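Local coordinates for calcineurin-like phosphoesterase domain-containing protein (Aquifex aeolicus, PDB 1XM7) that is of unknown function but belongs to the calcineurin-like phosphoesterases and is probably a hydrolase, at residues D118-Y124 against H147-N151. Numbering follows the deposited sequence.
Sequences DPITERY and HVHWN
Asp118 and His147 both turn the side chain anti to the backbone N (chi1 -168° and -170°), which brings carboxylate and imidazole together: Asp118 OD2 lies at the edge of the ring, 3.7 Å from His147 CE1. The long chain of Arg123, bent at chi3, reaches both this ring and a water. Its guanidinium comes in obliquely, planes 38° apart, with His147 NE2 over one face, 3.3 Å from Arg123 NH2 but at too poor an angle for a hydrogen bond. The water joins the two residues instead, donating to His147 O and weakly accepting from Arg123 NH2. Tyr124, the N-cap of helix 125-137, meets His147 rim to rim. Gly-His-Val-His here fits the Gly-His-X-His motif of calcineurin-like phosphoesterases, whose histidines help bind metals in relatives, a role His147 and His149 may share; His147 N is hydrogen-bonded to Asp9. Between these histidines, the methyls of Val148 meet ring carbons of Pro119 (CG1 3.8 Å from Pro119 CG), short apolar groups with no polar atom to satisfy. Asp118's short carboxylate lets OD1 accept from Ile120 N (2.8 Å) and, weakly, Thr121 N, an Asx turn, while OD2 stays beside His147. With an alanine in place of Asp118, the turn presenting Pro119 to Val148 would probably lose its fixed shape, and His147's edge its carboxylate neighbour.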
loop_
_atom_site.group_PDB
_atom_site.type_symbol
_atom_site.label_atom_id
_atom_site.label_comp_id
_atom_site.label_asym_id
_atom_site.label_seq_id
_atom_site.Cartn_x
_atom_site.Cartn_y
_atom_site.Cartn_z
ATOM N N ASP A 118 -9.289 12.304 0.756
ATOM C CA ASP A 118 -8.629 12.355 -0.547
ATOM C C ASP A 118 -8.465 13.827 -0.952
ATOM O O ASP A 118 -9.446 14.550 -1.194
ATOM C CB ASP A 118 -9.440 11.600 -1.599
ATOM C CG ASP A 118 -8.658 11.370 -2.882
ATOM O OD1 ASP A 118 -8.070 12.336 -3.418
ATOM O OD2 ASP A 118 -8.633 10.219 -3.363
ATOM N N PRO A 119 -7.208 14.280 -1.047
ATOM C CA PRO A 119 -6.861 15.653 -1.404
ATOM C C PRO A 119 -7.325 16.063 -2.775
ATOM O O PRO A 119 -7.157 17.214 -3.160
ATOM C CB PRO A 119 -5.342 15.660 -1.286
ATOM C CG PRO A 119 -4.989 14.305 -1.776
ATOM C CD PRO A 119 -6.004 13.428 -1.067
ATOM N N ILE A 120 -7.906 15.130 -3.518
ATOM C CA ILE A 120 -8.365 15.439 -4.866
ATOM C C ILE A 120 -9.835 15.101 -5.014
ATOM O O ILE A 120 -10.691 15.984 -5.001
ATOM C CB ILE A 120 -7.556 14.650 -5.924
ATOM C CG1 ILE A 120 -6.061 14.968 -5.787
ATOM C CG2 ILE A 120 -8.045 15.002 -7.320
ATOM C CD1 ILE A 120 -5.125 13.857 -6.322
ATOM N N THR A 121 -10.122 13.814 -5.146
ATOM C CA THR A 121 -11.488 13.362 -5.296
ATOM C C THR A 121 -11.851 12.305 -4.274
ATOM O O THR A 121 -11.255 11.226 -4.242
ATOM C CB THR A 121 -11.718 12.797 -6.693
ATOM O OG1 THR A 121 -11.727 13.877 -7.636
ATOM C CG2 THR A 121 -13.043 12.037 -6.753
ATOM N N GLU A 122 -12.837 12.623 -3.445
ATOM C CA GLU A 122 -13.294 11.700 -2.420
ATOM C C GLU A 122 -14.320 10.741 -2.988
ATOM O O GLU A 122 -15.523 10.943 -2.860
ATOM C CB GLU A 122 -13.866 12.482 -1.243
ATOM C CG GLU A 122 -12.781 12.879 -0.260
ATOM C CD GLU A 122 -13.142 14.083 0.567
ATOM O OE1 GLU A 122 -12.886 15.216 0.097
ATOM O OE2 GLU A 122 -13.687 13.891 1.678
ATOM N N ARG A 123 -13.813 9.692 -3.624
ATOM C CA ARG A 123 -14.634 8.675 -4.257
ATOM C C ARG A 123 -15.292 7.722 -3.277
ATOM O O ARG A 123 -16.348 7.166 -3.560
ATOM C CB ARG A 123 -13.785 7.862 -5.232
ATOM C CG ARG A 123 -13.473 8.549 -6.558
ATOM C CD ARG A 123 -12.461 7.717 -7.320
ATOM N NE ARG A 123 -11.168 7.760 -6.641
ATOM C CZ ARG A 123 -10.131 6.971 -6.921
ATOM N NH1 ARG A 123 -10.226 6.052 -7.877
ATOM N NH2 ARG A 123 -8.989 7.113 -6.249
ATOM N N TYR A 124 -14.662 7.524 -2.128
ATOM C CA TYR A 124 -15.197 6.607 -1.135
ATOM C C TYR A 124 -15.286 7.276 0.225
ATOM O O TYR A 124 -14.648 6.843 1.182
ATOM C CB TYR A 124 -14.308 5.362 -1.079
ATOM C CG TYR A 124 -14.308 4.599 -2.384
ATOM C CD1 TYR A 124 -15.425 3.876 -2.778
ATOM C CD2 TYR A 124 -13.229 4.665 -3.262
ATOM C CE1 TYR A 124 -15.478 3.240 -4.010
ATOM C CE2 TYR A 124 -13.272 4.032 -4.509
ATOM C CZ TYR A 124 -14.406 3.322 -4.872
ATOM O OH TYR A 124 -14.497 2.708 -6.102
ATOM N N HIS A 147 -4.127 4.344 -2.048
ATOM C CA HIS A 147 -5.267 4.890 -2.762
ATOM C C HIS A 147 -5.100 6.206 -3.535
ATOM O O HIS A 147 -5.572 6.303 -4.665
ATOM C CB HIS A 147 -6.442 5.009 -1.788
ATOM C CG HIS A 147 -7.740 5.346 -2.452
ATOM N ND1 HIS A 147 -8.183 6.642 -2.606
ATOM C CD2 HIS A 147 -8.678 4.554 -3.025
ATOM C CE1 HIS A 147 -9.339 6.635 -3.244
ATOM N NE2 HIS A 147 -9.661 5.380 -3.509
ATOM N N VAL A 148 -4.455 7.216 -2.952
ATOM C CA VAL A 148 -4.290 8.497 -3.657
ATOM C C VAL A 148 -3.089 8.516 -4.602
ATOM O O VAL A 148 -1.938 8.475 -4.166
ATOM C CB VAL A 148 -4.147 9.675 -2.678
ATOM C CG1 VAL A 148 -4.190 10.987 -3.453
ATOM C CG2 VAL A 148 -5.261 9.624 -1.636
ATOM N N HIS A 149 -3.363 8.599 -5.899
ATOM C CA HIS A 149 -2.308 8.595 -6.904
ATOM C C HIS A 149 -1.557 9.898 -7.046
ATOM O O HIS A 149 -1.947 10.935 -6.516
ATOM C CB HIS A 149 -2.867 8.204 -8.272
ATOM C CG HIS A 149 -3.574 6.884 -8.278
ATOM N ND1 HIS A 149 -3.056 5.759 -7.673
ATOM C CD2 HIS A 149 -4.761 6.510 -8.811
ATOM C CE1 HIS A 149 -3.895 4.752 -7.829
ATOM N NE2 HIS A 149 -4.938 5.181 -8.516
ATOM N N TRP A 150 -0.465 9.819 -7.787
ATOM C CA TRP A 150 0.373 10.966 -8.037
ATOM C C TRP A 150 -0.400 12.009 -8.828
ATOM O O TRP A 150 -1.210 11.676 -9.691
ATOM C CB TRP A 150 1.608 10.536 -8.834
ATOM C CG TRP A 150 2.516 11.677 -9.187
ATOM C CD1 TRP A 150 3.583 12.142 -8.460
ATOM C CD2 TRP A 150 2.372 12.571 -10.302
ATOM N NE1 TRP A 150 4.104 13.272 -9.052
ATOM C CE2 TRP A 150 3.378 13.557 -10.182
ATOM C CE3 TRP A 150 1.482 12.639 -11.386
ATOM C CZ2 TRP A 150 3.519 14.601 -11.108
ATOM C CZ3 TRP A 150 1.621 13.679 -12.303
ATOM C CH2 TRP A 150 2.632 14.645 -12.157
ATOM N N ASN A 151 -0.155 13.275 -8.513
ATOM C CA ASN A 151 -0.767 14.393 -9.217
ATOM C C ASN A 151 0.343 15.422 -9.273
ATOM O O ASN A 151 1.290 15.358 -8.488
ATOM C CB ASN A 151 -1.995 14.930 -8.471
ATOM C CG ASN A 151 -1.681 15.378 -7.062
ATOM O OD1 ASN A 151 -2.366 15.001 -6.106
ATOM N ND2 ASN A 151 -0.646 16.194 -6.922
HETATM O O HOH W 1 -6.872 4.439 -6.193
#